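Local coordinates for protein cysteine desulfurase (Thermococcus onnurineus, PDB 5B89) that probably converts L-cysteine to L-alanine with pyridoxal 5'-phosphate as cofactor, passing the sulfur to a carrier, at residues Arg311-Thr323 and Phe394-Leu407. Residues are numbered along the deposited sequence; the frame is centred on the assembly and turned at random.
Sequences RIERQEHKLVKRT and FHVYNSLEEVETFL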
loop_
_atom_site.group_PDB
_atom_site.type_symbol
_atom_site.label_atom_id
_atom_site.label_comp_id
_atom_site.label_asym_id
_atom_site.label_seq_id
_atom_site.Cartn_x
_atom_site.Cartn_y
_atom_site.Cartn_z
ATOM N N ARG B 311 17.064 7.782 -23.846
ATOM C CA ARG B 311 16.763 6.757 -24.796
ATOM C C ARG B 311 15.283 6.374 -24.738
ATOM O O ARG B 311 14.714 6.097 -25.686
ATOM C CB ARG B 311 17.570 5.530 -24.508
ATOM C CG ARG B 311 19.050 5.667 -24.703
ATOM C CD ARG B 311 19.629 4.262 -24.663
ATOM N NE ARG B 311 21.070 4.187 -24.776
ATOM C CZ ARG B 311 21.884 3.509 -23.992
ATOM N NH1 ARG B 311 21.454 2.894 -22.936
ATOM N NH2 ARG B 311 23.170 3.469 -24.251
ATOM N N ILE B 312 14.720 6.346 -23.536
ATOM C CA ILE B 312 13.340 6.026 -23.380
ATOM C C ILE B 312 12.447 7.052 -24.132
ATOM O O ILE B 312 11.548 6.760 -24.912
ATOM C CB ILE B 312 12.919 5.946 -21.870
ATOM C CG1 ILE B 312 13.582 4.691 -21.210
ATOM C CG2 ILE B 312 11.442 5.907 -21.663
ATOM C CD1 ILE B 312 13.704 4.741 -19.754
ATOM N N GLU B 313 12.754 8.312 -23.842
ATOM C CA GLU B 313 11.959 9.421 -24.486
ATOM C C GLU B 313 12.066 9.378 -26.024
ATOM O O GLU B 313 11.081 9.488 -26.729
ATOM C CB GLU B 313 12.447 10.794 -24.017
ATOM C CG GLU B 313 12.388 11.028 -22.538
ATOM C CD GLU B 313 12.929 12.376 -22.066
ATOM O OE1 GLU B 313 12.516 13.320 -22.746
ATOM O OE2 GLU B 313 13.651 12.464 -20.992
ATOM N N ARG B 314 13.274 9.107 -26.495
ATOM C CA ARG B 314 13.522 9.021 -27.963
ATOM C C ARG B 314 12.788 7.868 -28.620
ATOM O O ARG B 314 12.139 8.035 -29.683
ATOM C CB ARG B 314 14.993 8.971 -28.242
ATOM C CG ARG B 314 15.527 10.382 -27.946
ATOM C CD ARG B 314 16.962 10.659 -28.426
ATOM N NE ARG B 314 18.021 9.927 -27.696
ATOM C CZ ARG B 314 18.524 10.289 -26.521
ATOM N NH1 ARG B 314 18.136 11.434 -25.904
ATOM N NH2 ARG B 314 19.479 9.516 -25.986
ATOM N N GLN B 315 12.811 6.681 -27.978
ATOM C CA GLN B 315 12.119 5.590 -28.524
ATOM C C GLN B 315 10.650 5.826 -28.594
ATOM O O GLN B 315 9.944 5.539 -29.511
ATOM C CB GLN B 315 12.464 4.287 -27.748
ATOM C CG GLN B 315 11.701 3.063 -28.180
ATOM C CD GLN B 315 12.071 2.482 -29.557
ATOM O OE1 GLN B 315 12.934 3.076 -30.252
ATOM N NE2 GLN B 315 11.404 1.480 -29.960
ATOM N N GLU B 316 10.082 6.340 -27.471
ATOM C CA GLU B 316 8.671 6.643 -27.417
ATOM C C GLU B 316 8.231 7.652 -28.483
ATOM O O GLU B 316 7.151 7.450 -29.044
ATOM C CB GLU B 316 8.259 7.064 -25.967
ATOM C CG GLU B 316 8.312 5.857 -24.980
ATOM C CD GLU B 316 7.800 6.205 -23.621
ATOM O OE1 GLU B 316 8.143 5.555 -22.655
ATOM O OE2 GLU B 316 6.969 7.075 -23.499
ATOM N N HIS B 317 9.049 8.655 -28.717
ATOM C CA HIS B 317 8.706 9.626 -29.709
ATOM C C HIS B 317 8.608 8.970 -31.098
ATOM O O HIS B 317 7.758 9.269 -31.808
ATOM C CB HIS B 317 9.761 10.707 -29.717
ATOM C CG HIS B 317 9.605 11.627 -30.860
ATOM N ND1 HIS B 317 10.444 11.628 -31.942
ATOM C CD2 HIS B 317 8.614 12.478 -31.143
ATOM C CE1 HIS B 317 9.992 12.488 -32.826
ATOM N NE2 HIS B 317 8.889 13.015 -32.369
ATOM N N LYS B 318 9.523 8.077 -31.404
ATOM C CA LYS B 318 9.483 7.390 -32.694
ATOM C C LYS B 318 8.198 6.624 -32.832
ATOM O O LYS B 318 7.608 6.593 -33.859
ATOM C CB LYS B 318 10.664 6.429 -32.887
ATOM C CG LYS B 318 12.039 7.036 -33.001
ATOM C CD LYS B 318 13.104 5.976 -33.160
ATOM C CE LYS B 318 14.485 6.529 -32.955
ATOM N NZ LYS B 318 15.587 5.526 -32.957
ATOM N N LEU B 319 7.789 5.970 -31.754
ATOM C CA LEU B 319 6.552 5.240 -31.815
ATOM C C LEU B 319 5.307 6.060 -31.996
ATOM O O LEU B 319 4.451 5.825 -32.786
ATOM C CB LEU B 319 6.428 4.307 -30.535
ATOM C CG LEU B 319 7.570 3.406 -30.247
ATOM C CD1 LEU B 319 7.406 2.791 -28.834
ATOM C CD2 LEU B 319 7.608 2.270 -31.298
ATOM N N VAL B 320 5.225 7.219 -31.268
ATOM C CA VAL B 320 4.122 8.166 -31.437
ATOM C C VAL B 320 4.087 8.785 -32.848
ATOM O O VAL B 320 3.013 8.951 -33.376
ATOM C CB VAL B 320 4.277 9.261 -30.335
ATOM C CG1 VAL B 320 3.309 10.332 -30.540
ATOM C CG2 VAL B 320 4.088 8.636 -28.936
ATOM N N LYS B 321 5.245 9.146 -33.329
ATOM C CA LYS B 321 5.361 9.753 -34.646
ATOM C C LYS B 321 4.818 8.807 -35.721
ATOM O O LYS B 321 4.010 9.213 -36.512
ATOM C CB LYS B 321 6.796 10.160 -34.927
ATOM C CG LYS B 321 6.969 11.031 -36.172
ATOM C CD LYS B 321 8.402 11.398 -36.414
ATOM C CE LYS B 321 8.428 12.352 -37.607
ATOM N NZ LYS B 321 8.233 11.715 -38.915
ATOM N N ARG B 322 5.232 7.541 -35.694
ATOM C CA ARG B 322 4.703 6.610 -36.689
ATOM C C ARG B 322 3.232 6.270 -36.483
ATOM O O ARG B 322 2.519 6.187 -37.405
ATOM C CB ARG B 322 5.580 5.377 -36.814
ATOM C CG ARG B 322 5.063 4.363 -37.820
ATOM C CD ARG B 322 5.062 4.948 -39.228
ATOM N NE ARG B 322 4.585 3.918 -40.128
ATOM C CZ ARG B 322 3.616 4.056 -40.986
ATOM N NH1 ARG B 322 3.037 5.193 -41.141
ATOM N NH2 ARG B 322 3.216 3.024 -41.697
ATOM N N THR B 323 2.795 6.101 -35.234
ATOM C CA THR B 323 1.434 5.836 -34.972
ATOM C C THR B 323 0.500 6.906 -35.484
ATOM O O THR B 323 -0.477 6.627 -36.133
ATOM C CB THR B 323 1.121 5.555 -33.417
ATOM O OG1 THR B 323 1.976 4.441 -33.044
ATOM C CG2 THR B 323 -0.246 5.256 -33.192
ATOM N N PHE B 394 2.798 3.541 -24.790
ATOM C CA PHE B 394 4.069 2.902 -24.938
ATOM C C PHE B 394 5.118 3.005 -23.852
ATOM O O PHE B 394 5.033 3.819 -23.000
ATOM C CB PHE B 394 4.722 3.524 -26.191
ATOM C CG PHE B 394 3.839 3.580 -27.419
ATOM C CD1 PHE B 394 3.379 2.447 -28.026
ATOM C CD2 PHE B 394 3.542 4.802 -28.002
ATOM C CE1 PHE B 394 2.592 2.526 -29.156
ATOM C CE2 PHE B 394 2.757 4.883 -29.116
ATOM C CZ PHE B 394 2.285 3.743 -29.697
ATOM N N HIS B 395 6.116 2.142 -23.990
ATOM C CA HIS B 395 7.320 2.165 -23.205
ATOM C C HIS B 395 8.494 1.817 -24.154
ATOM O O HIS B 395 8.302 1.511 -25.260
ATOM C CB HIS B 395 7.319 1.320 -21.913
ATOM C CG HIS B 395 8.140 1.930 -20.826
ATOM N ND1 HIS B 395 7.832 1.869 -19.483
ATOM C CD2 HIS B 395 9.267 2.649 -20.915
ATOM C CE1 HIS B 395 8.729 2.565 -18.809
ATOM N NE2 HIS B 395 9.589 3.058 -19.663
ATOM N N VAL B 396 9.686 1.896 -23.615
ATOM C CA VAL B 396 10.929 1.679 -24.340
ATOM C C VAL B 396 11.071 0.324 -24.994
ATOM O O VAL B 396 11.795 0.186 -25.921
ATOM C CB VAL B 396 12.157 2.055 -23.466
ATOM C CG1 VAL B 396 12.374 1.059 -22.355
ATOM C CG2 VAL B 396 13.417 2.226 -24.309
ATOM N N TYR B 397 10.360 -0.650 -24.474
ATOM C CA TYR B 397 10.363 -2.006 -25.005
ATOM C C TYR B 397 9.437 -2.227 -26.191
ATOM O O TYR B 397 9.505 -3.201 -26.796
ATOM C CB TYR B 397 10.096 -3.066 -23.906
ATOM C CG TYR B 397 8.965 -2.753 -22.964
ATOM C CD1 TYR B 397 7.675 -2.850 -23.340
ATOM C CD2 TYR B 397 9.236 -2.358 -21.697
ATOM C CE1 TYR B 397 6.665 -2.560 -22.466
ATOM C CE2 TYR B 397 8.247 -2.050 -20.817
ATOM C CZ TYR B 397 6.981 -2.154 -21.212
ATOM O OH TYR B 397 6.037 -1.807 -20.291
ATOM N N ASN B 398 8.561 -1.304 -26.472
ATOM C CA ASN B 398 7.732 -1.316 -27.637
ATOM C C ASN B 398 8.548 -0.916 -28.881
ATOM O O ASN B 398 9.516 -0.269 -28.818
ATOM C CB ASN B 398 6.471 -0.486 -27.515
ATOM C CG ASN B 398 5.538 -0.967 -26.467
ATOM O OD1 ASN B 398 5.205 -0.171 -25.547
ATOM N ND2 ASN B 398 5.087 -2.232 -26.543
ATOM N N SER B 399 8.189 -1.571 -29.998
ATOM C CA SER B 399 8.966 -1.458 -31.259
ATOM C C SER B 399 8.124 -0.887 -32.415
ATOM O O SER B 399 6.919 -0.958 -32.496
ATOM C CB SER B 399 9.423 -2.905 -31.682
ATOM O OG SER B 399 8.358 -3.648 -32.159
ATOM N N LEU B 400 8.939 -0.326 -33.381
ATOM C CA LEU B 400 8.257 0.140 -34.610
ATOM C C LEU B 400 7.520 -0.994 -35.420
ATOM O O LEU B 400 6.523 -0.818 -35.990
ATOM C CB LEU B 400 9.220 0.894 -35.502
ATOM C CG LEU B 400 9.521 2.357 -35.055
ATOM C CD1 LEU B 400 10.772 2.905 -35.746
ATOM C CD2 LEU B 400 8.269 3.177 -35.264
ATOM N N GLU B 401 8.092 -2.192 -35.320
ATOM C CA GLU B 401 7.470 -3.419 -35.874
ATOM C C GLU B 401 6.078 -3.660 -35.343
ATOM O O GLU B 401 5.124 -3.970 -36.028
ATOM C CB GLU B 401 8.384 -4.626 -35.701
ATOM C CG GLU B 401 9.632 -4.605 -36.576
ATOM C CD GLU B 401 10.842 -3.916 -35.924
ATOM O OE1 GLU B 401 11.977 -4.073 -36.493
ATOM O OE2 GLU B 401 10.759 -3.182 -34.882
ATOM N N GLU B 402 5.967 -3.465 -33.981
ATOM C CA GLU B 402 4.702 -3.533 -33.378
ATOM C C GLU B 402 3.678 -2.472 -33.828
ATOM O O GLU B 402 2.540 -2.745 -33.972
ATOM C CB GLU B 402 4.833 -3.460 -31.808
ATOM C CG GLU B 402 5.503 -4.664 -31.148
ATOM C CD GLU B 402 5.636 -4.513 -29.621
ATOM O OE1 GLU B 402 5.866 -3.367 -29.151
ATOM O OE2 GLU B 402 5.627 -5.540 -28.873
ATOM N N VAL B 403 4.182 -1.227 -33.997
ATOM C CA VAL B 403 3.341 -0.202 -34.462
ATOM C C VAL B 403 2.853 -0.532 -35.887
ATOM O O VAL B 403 1.716 -0.340 -36.162
ATOM C CB VAL B 403 4.109 1.156 -34.410
ATOM C CG1 VAL B 403 3.378 2.268 -35.162
ATOM C CG2 VAL B 403 4.297 1.584 -32.913
ATOM N N GLU B 404 3.730 -1.071 -36.711
ATOM C CA GLU B 404 3.326 -1.444 -38.067
ATOM C C GLU B 404 2.271 -2.571 -38.056
ATOM O O GLU B 404 1.370 -2.557 -38.804
ATOM C CB GLU B 404 4.524 -1.785 -38.926
ATOM C CG GLU B 404 5.555 -0.687 -39.133
ATOM C CD GLU B 404 5.102 0.445 -40.005
ATOM O OE1 GLU B 404 4.055 0.389 -40.556
ATOM O OE2 GLU B 404 5.861 1.381 -40.081
ATOM N N THR B 405 2.418 -3.533 -37.150
ATOM C CA THR B 405 1.428 -4.569 -37.021
ATOM C C THR B 405 0.076 -3.956 -36.631
ATOM O O THR B 405 -0.894 -4.246 -37.174
ATOM C CB THR B 405 1.880 -5.625 -36.014
ATOM O OG1 THR B 405 3.080 -6.169 -36.471
ATOM C CG2 THR B 405 0.845 -6.723 -35.801
ATOM N N PHE B 406 0.098 -3.056 -35.649
ATOM C CA PHE B 406 -1.055 -2.361 -35.181
ATOM C C PHE B 406 -1.705 -1.585 -36.325
ATOM O O PHE B 406 -2.857 -1.645 -36.475
ATOM C CB PHE B 406 -0.657 -1.402 -34.007
ATOM C CG PHE B 406 -1.623 -0.312 -33.727
ATOM C CD1 PHE B 406 -2.662 -0.519 -32.914
ATOM C CD2 PHE B 406 -1.452 0.938 -34.246
ATOM C CE1 PHE B 406 -3.564 0.472 -32.642
ATOM C CE2 PHE B 406 -2.351 1.935 -33.979
ATOM C CZ PHE B 406 -3.412 1.693 -33.180
ATOM N N LEU B 407 -0.904 -0.854 -37.080
ATOM C CA LEU B 407 -1.455 -0.048 -38.195
ATOM C C LEU B 407 -2.114 -0.946 -39.296
ATOM O O LEU B 407 -3.133 -0.596 -39.824
ATOM C CB LEU B 407 -0.400 0.836 -38.789
ATOM C CG LEU B 407 0.047 2.064 -37.896
ATOM C CD1 LEU B 407 1.153 2.767 -38.565
ATOM C CD2 LEU B 407 -1.122 2.983 -37.644
#
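L319 fills the angle between the F394–S399 loop and the start of helix 400-415. Its CB lies over the centre of the F394 ring face, 4.0 Å from the centroid, in a CH-pi contact, while CG2 of V320 meets the same ring at its edge. The two methyls of L319 then diverge: CD1 packs against CB of N398, and CD2 presses on the loop-helix junction, 3.4 Å from C of S399 and close to CG2 of V403. Farther along, OG1 of T323 donates a hydrogen bond to L319 O from above the carbonyl plane and also lies 3.3 Å from CG1 of V403. Toward the other end, CG1 of I312 meets CB of V396, the side chains crossing at about a right angle.

One hydrogen bond ties the helix to the loop. With CG of Q315 anti to the backbone N (chi1 176°) and the chain bent beyond it, NE2 reaches N398 O at 2.8 Å, in the plane of both amide and carbonyl. V396 O, by contrast, is buried without a partner. The E316 carboxylate crosses H395, the planes 84° apart, but its OE1 is hydrogen-bonded to ND1 of H217.

This tight core gives way to a solvent edge of K318, L400 and E404, where CD2 of L400 rests by K318 O. R322, partly exposed, is firmly held there as a knob among L400, V403, E404 and L407; its NE and NH2 grip E404 side-on in a salt bridge, the NE–OE2 bond being 2.8 Å and almost straight. CD1 of L407 sits over the centre of the guanidinium face.

S399 and E402 form a capping box that starts the second helix. The two helices run nearly parallel, 20° apart, beside the small sheet containing strands 346-349 and 389-393, an arrangement characteristic of the C-terminal alpha/beta domain of fold-type I PLP enzymes.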